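Local coordinates for cystalysin (Treponema denticola, PDB 1C7O), which belongs to the aminotransferase class I and II family of pyridoxal phosphate-dependent proteins and holds the ligand PPG in each pocket of a two-chain assembly, at residues N104-F109 with M199-E204; I93-V98 with S248-K253. All blocks are in the same frame, centred on the assembly; numbering follows the deposited sequence.

Both contacts belong to the mixed seven-stranded sheet of the PLP-binding domain, with centres about 11 Å apart. Contact 2 pairs strand 92-95, outermost within this chain, with 248-252, while contact 1 lays helix 98-109, which follows strand 92-95 after a short turn, against strand 199-203 further into the sheet; strand 230-234 lies between 248-252 and 199-203. Both segments of contact 1 fall, in sequence, between the two segments of contact 2. The two meet where V98 CG1 packs on D203 OD1 at 3.7 Å, and both reach PPG: the helix start holds its phosphate, and D203 approaches its pyridine nitrogen. Strand 92-95 and helix 98-109 therefore lead from the sheet's margin past the PPG site.

Contact 1 of 2, residues N104-F109 with M199-E204; sequences NAVREF and MLWSDE. With PPG ((2E,3E)-4-(2-aminoethoxy)-2-[({3-hydroxy-2-methyl-5-[(phosphonooxy)methyl]pyridin-4-yl}methyl)imino]but-3-enoic acid), chain I.
A105 sets its methyl over the face of the W201 indole, a CH-pi contact with CB 3.9 Å from the centroid of the six-membered ring and only 12° off its normal. V106 CG2 reaches the far end of the same ring obliquely, 3.6 Å from CZ3, and F109 CB meets the ring edge near its plane. Further along the helix, F109 meets M199 of the strand: the methionine chain bends at the last torsion (chi3 84°), which brings CE over one face of the phenyl ring, 4.0 Å from the centroid, while SD sits obliquely at 4.1 Å from that centroid in a Met-aromatic contact. E108 CG lies over the opposite face, so the phenyl is sandwiched. This is a helix packed on the sheet of the PLP-dependent aminotransferase fold, running nearly antiparallel to strand 199-203 (169°), with no hydrogen bond across the interface. Around it, A167 and L169 of strand 165-171 and I231 and F233 of strand 230-234 pack on W201. E108 forms a salt bridge with R260 of helix 255-268. At the strand's end D203 OD1 comes within 2.7 Å of PPG N1, while its OD2 is held by the backbone N of I205.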
# COMPACT_ATOMS: atom_id res chain seq x y z
N ASN A 104 10.78 6.19 4.07
CA ASN A 104 10.62 7.38 3.26
C ASN A 104 11.27 8.60 3.92
O ASN A 104 11.76 9.49 3.23
CB ASN A 104 9.13 7.64 3.00
CG ASN A 104 8.91 8.65 1.91
OD1 ASN A 104 9.32 8.44 0.76
ND2 ASN A 104 8.28 9.76 2.26
N ALA A 105 11.26 8.62 5.25
CA ALA A 105 11.88 9.72 5.98
C ALA A 105 13.40 9.72 5.72
O ALA A 105 14.00 10.76 5.43
CB ALA A 105 11.60 9.57 7.47
N VAL A 106 14.00 8.54 5.83
CA VAL A 106 15.43 8.36 5.62
C VAL A 106 15.81 8.81 4.22
O VAL A 106 16.73 9.60 4.02
CB VAL A 106 15.85 6.89 5.75
CG1 VAL A 106 17.26 6.70 5.23
CG2 VAL A 106 15.74 6.45 7.18
N ARG A 107 15.06 8.27 3.25
CA ARG A 107 15.27 8.55 1.84
C ARG A 107 15.21 10.02 1.44
O ARG A 107 16.00 10.47 0.62
CB ARG A 107 14.25 7.74 1.01
CG ARG A 107 14.15 8.14 -0.45
CD ARG A 107 13.51 7.04 -1.31
NE ARG A 107 12.24 6.54 -0.78
CZ ARG A 107 12.11 5.44 -0.05
NH1 ARG A 107 13.17 4.70 0.27
NH2 ARG A 107 10.90 5.07 0.37
N GLU A 108 14.28 10.76 2.02
CA GLU A 108 14.11 12.17 1.68
C GLU A 108 14.97 13.17 2.44
O GLU A 108 15.48 14.12 1.85
CB GLU A 108 12.65 12.56 1.82
CG GLU A 108 12.37 14.05 1.61
CD GLU A 108 12.81 14.54 0.25
OE1 GLU A 108 12.89 13.73 -0.70
OE2 GLU A 108 13.07 15.76 0.12
N PHE A 109 15.14 12.96 3.74
CA PHE A 109 15.89 13.90 4.56
C PHE A 109 17.35 13.58 4.87
O PHE A 109 17.98 14.28 5.67
CB PHE A 109 15.12 14.16 5.86
CG PHE A 109 13.70 14.59 5.64
CD1 PHE A 109 12.68 13.64 5.61
CD2 PHE A 109 13.38 15.92 5.40
CE1 PHE A 109 11.36 14.02 5.34
CE2 PHE A 109 12.07 16.30 5.14
CZ PHE A 109 11.06 15.35 5.11
N MET A 199 16.66 16.22 13.17
CA MET A 199 15.24 16.14 12.89
C MET A 199 14.76 15.08 13.87
O MET A 199 15.57 14.27 14.35
CB MET A 199 14.97 15.65 11.47
CG MET A 199 14.97 16.71 10.40
SD MET A 199 14.30 16.06 8.84
CE MET A 199 12.56 16.25 9.10
N LEU A 200 13.47 15.07 14.18
CA LEU A 200 12.93 14.08 15.08
C LEU A 200 11.88 13.24 14.36
O LEU A 200 10.86 13.76 13.89
CB LEU A 200 12.32 14.74 16.32
CG LEU A 200 11.63 13.77 17.28
CD1 LEU A 200 12.59 12.65 17.64
CD2 LEU A 200 11.17 14.52 18.53
N TRP A 201 12.14 11.94 14.27
CA TRP A 201 11.24 10.98 13.64
C TRP A 201 10.70 10.09 14.76
O TRP A 201 11.26 9.03 15.03
CB TRP A 201 11.98 10.12 12.61
CG TRP A 201 12.64 10.90 11.50
CD1 TRP A 201 12.37 12.19 11.13
CD2 TRP A 201 13.69 10.45 10.64
NE1 TRP A 201 13.19 12.58 10.10
CE2 TRP A 201 14.02 11.53 9.78
CE3 TRP A 201 14.40 9.24 10.51
CZ2 TRP A 201 15.02 11.43 8.81
CZ3 TRP A 201 15.40 9.15 9.54
CH2 TRP A 201 15.70 10.24 8.71
N SER A 202 9.62 10.52 15.40
CA SER A 202 9.04 9.75 16.49
C SER A 202 7.95 8.78 16.04
O SER A 202 6.85 9.17 15.64
CB SER A 202 8.48 10.70 17.55
OG SER A 202 8.11 9.99 18.72
N ASP A 203 8.26 7.49 16.13
CA ASP A 203 7.33 6.44 15.75
C ASP A 203 6.53 6.11 17.00
O ASP A 203 7.04 5.48 17.91
CB ASP A 203 8.14 5.23 15.28
CG ASP A 203 7.28 4.02 14.98
OD1 ASP A 203 7.83 3.09 14.35
OD2 ASP A 203 6.09 3.98 15.36
N GLU A 204 5.28 6.57 17.04
CA GLU A 204 4.42 6.36 18.20
C GLU A 204 3.22 5.47 17.88
O GLU A 204 2.14 5.64 18.46
CB GLU A 204 3.95 7.72 18.73
CG GLU A 204 5.10 8.72 18.90
CD GLU A 204 4.71 9.99 19.64
OE1 GLU A 204 3.57 10.08 20.15
OE2 GLU A 204 5.56 10.91 19.72
N1 PPG I . 6.85 0.56 14.26
C2 PPG I . 7.03 -0.14 15.45
C2A PPG I . 7.82 0.57 16.50
C3 PPG I . 6.40 -1.46 15.56
O3 PPG I . 6.64 -2.07 16.77
C4 PPG I . 5.64 -1.98 14.49
C4A PPG I . 5.17 -3.43 14.59
C5 PPG I . 5.53 -1.13 13.24
C6 PPG I . 6.15 0.11 13.20
C5A PPG I . 4.78 -1.65 11.95
OP4 PPG I . 3.95 -0.63 11.37
P PPG I . 3.28 -0.87 9.92
OP1 PPG I . 4.41 -0.92 8.96
OP2 PPG I . 2.33 0.32 9.68
OP3 PPG I . 2.49 -2.12 10.03
N4A PPG I . 6.20 -4.36 14.17
CAI PPG I . 5.95 -5.80 14.32
CBC PPG I . 6.59 -6.53 15.46
O2B PPG I . 6.43 -7.91 15.63
O3B PPG I . 7.31 -5.86 16.32
CBI PPG I . 5.04 -6.47 13.42
CGI PPG I . 5.52 -7.34 12.41
OET PPG I . 6.33 -6.87 11.30
CEI PPG I . 6.40 -8.02 10.33
CFI PPG I . 4.98 -8.31 9.77
NI PPG I . 4.96 -9.44 8.90

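Contact 2 of 2, residues I93-V98 with S248-K253; sequences INTAGV and SNIIIK. With PPG ((2E,3E)-4-(2-aminoethoxy)-2-[({3-hydroxy-2-methyl-5-[(phosphonooxy)methyl]pyridin-4-yl}methyl)imino]but-3-enoic acid), chain I.
I93 and I250 form an antiparallel hydrogen-bonded pair, with I93 N giving to I250 O at 2.9 Å and I250 N returning a bond to I93 O at 2.8 Å. A third backbone bond runs from S248 N to T95 O, 2.8 Å. Among the side-chain bonds, N94 ND2 gives a nearly straight one to S248 O (2.7 Å, 167°), with the acceptor close to the amide plane, and a weak, bent one to N249 OD1. The N94 and N249 side chains run alongside each other with their amide planes 73° apart; N249 OD1 is also bonded to Y71 OH of helix 69-83. Within its own segment, T95 OG1 occupies the position between its backbone N and carbonyl carbon (chi1 64°), from where it gives a 2.9 Å bond to G97 O, approaching from above the carbonyl plane. Apolar contact is modest: T95 CG2 lies 3.8 Å from I250 CG1, the two side chains crossing at about a right angle. The V98 methyl CG2 also rests against the S248 hydroxyl oxygen. Ligand contact comes from V98 N, which gives an almost straight hydrogen bond of 2.7 Å to PPG OP2. G97 holds the N-cap position, and V99 N also bonds to PPG, an arrangement characteristic of the phosphate-binding helix start in PLP-dependent aminotransferase-fold proteins.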
# COMPACT_ATOMS: atom_id res chain seq x y z
N ILE A 93 -0.76 13.24 6.68
CA ILE A 93 -0.30 12.66 5.43
C ILE A 93 -0.45 11.16 5.57
O ILE A 93 0.01 10.56 6.55
CB ILE A 93 1.18 13.00 5.17
CG1 ILE A 93 1.35 14.51 5.03
CG2 ILE A 93 1.66 12.26 3.93
CD1 ILE A 93 0.51 15.13 3.92
N ASN A 94 -1.11 10.53 4.60
CA ASN A 94 -1.31 9.10 4.68
C ASN A 94 -0.33 8.26 3.89
O ASN A 94 0.17 8.68 2.84
CB ASN A 94 -2.74 8.77 4.26
CG ASN A 94 -3.76 9.46 5.12
OD1 ASN A 94 -4.44 10.38 4.68
ND2 ASN A 94 -3.87 9.02 6.37
N THR A 95 -0.05 7.08 4.43
CA THR A 95 0.86 6.12 3.82
C THR A 95 0.29 4.74 4.15
O THR A 95 -0.50 4.60 5.09
CB THR A 95 2.28 6.23 4.42
OG1 THR A 95 2.25 5.88 5.81
CG2 THR A 95 2.81 7.64 4.27
N ALA A 96 0.69 3.74 3.38
CA ALA A 96 0.21 2.38 3.59
C ALA A 96 0.64 1.86 4.96
O ALA A 96 -0.16 1.27 5.68
CB ALA A 96 0.73 1.46 2.52
N GLY A 97 1.90 2.08 5.31
CA GLY A 97 2.39 1.63 6.60
C GLY A 97 3.33 2.61 7.27
O GLY A 97 3.77 3.59 6.65
N VAL A 98 3.64 2.36 8.54
CA VAL A 98 4.54 3.22 9.29
C VAL A 98 6.01 2.94 8.92
O VAL A 98 6.81 3.87 8.83
CB VAL A 98 4.33 3.05 10.83
CG1 VAL A 98 5.41 3.80 11.61
CG2 VAL A 98 2.96 3.59 11.22
N SER A 248 -2.00 4.51 7.48
CA SER A 248 -1.24 5.25 8.47
C SER A 248 -1.58 6.73 8.42
O SER A 248 -2.05 7.23 7.39
CB SER A 248 0.27 5.08 8.24
OG SER A 248 0.67 3.75 8.48
N ASN A 249 -1.35 7.42 9.53
CA ASN A 249 -1.61 8.85 9.62
C ASN A 249 -0.32 9.52 10.11
O ASN A 249 -0.12 9.68 11.31
CB ASN A 249 -2.75 9.15 10.60
CG ASN A 249 -4.08 8.59 10.12
OD1 ASN A 249 -4.57 8.94 9.04
ND2 ASN A 249 -4.69 7.72 10.93
N ILE A 250 0.56 9.88 9.18
CA ILE A 250 1.81 10.52 9.55
C ILE A 250 1.52 12.00 9.77
O ILE A 250 1.05 12.68 8.86
CB ILE A 250 2.88 10.37 8.45
CG1 ILE A 250 2.86 8.95 7.88
CG2 ILE A 250 4.26 10.65 9.03
CD1 ILE A 250 3.05 7.86 8.91
N ILE A 251 1.78 12.47 10.98
CA ILE A 251 1.51 13.86 11.35
C ILE A 251 2.77 14.71 11.21
O ILE A 251 3.80 14.41 11.82
CB ILE A 251 0.99 13.95 12.80
CG1 ILE A 251 -0.17 12.97 13.00
CG2 ILE A 251 0.56 15.39 13.12
CD1 ILE A 251 -1.31 13.10 11.99
N ILE A 252 2.68 15.75 10.39
CA ILE A 252 3.80 16.65 10.12
C ILE A 252 3.33 18.10 10.13
O ILE A 252 2.59 18.53 9.23
CB ILE A 252 4.41 16.34 8.73
CG1 ILE A 252 4.82 14.86 8.66
CG2 ILE A 252 5.60 17.25 8.47
CD1 ILE A 252 5.54 14.48 7.38
N LYS A 253 3.77 18.86 11.14
CA LYS A 253 3.39 20.27 11.29
C LYS A 253 3.97 21.23 10.24
O LYS A 253 3.23 21.95 9.56
CB LYS A 253 3.79 20.77 12.67
CG LYS A 253 3.40 22.22 12.98
CD LYS A 253 4.14 22.69 14.22
CE LYS A 253 3.83 24.13 14.57
NZ LYS A 253 4.64 24.55 15.74
N1 PPG I . 6.85 0.56 14.26
C2 PPG I . 7.03 -0.14 15.45
C2A PPG I . 7.82 0.57 16.50
C3 PPG I . 6.40 -1.46 15.56
O3 PPG I . 6.64 -2.07 16.77
C4 PPG I . 5.64 -1.98 14.49
C4A PPG I . 5.17 -3.43 14.59
C5 PPG I . 5.53 -1.13 13.24
C6 PPG I . 6.15 0.11 13.20
C5A PPG I . 4.78 -1.65 11.95
OP4 PPG I . 3.95 -0.63 11.37
P PPG I . 3.28 -0.87 9.92
OP1 PPG I . 4.41 -0.92 8.96
OP2 PPG I . 2.33 0.32 9.68
OP3 PPG I . 2.49 -2.12 10.03
N4A PPG I . 6.20 -4.36 14.17
CAI PPG I . 5.95 -5.80 14.32
CBC PPG I . 6.59 -6.53 15.46
O2B PPG I . 6.43 -7.91 15.63
O3B PPG I . 7.31 -5.86 16.32
CBI PPG I . 5.04 -6.47 13.42
CGI PPG I . 5.52 -7.34 12.41
OET PPG I . 6.33 -6.87 11.30
CEI PPG I . 6.40 -8.02 10.33
CFI PPG I . 4.98 -8.31 9.77
NI PPG I . 4.96 -9.44 8.90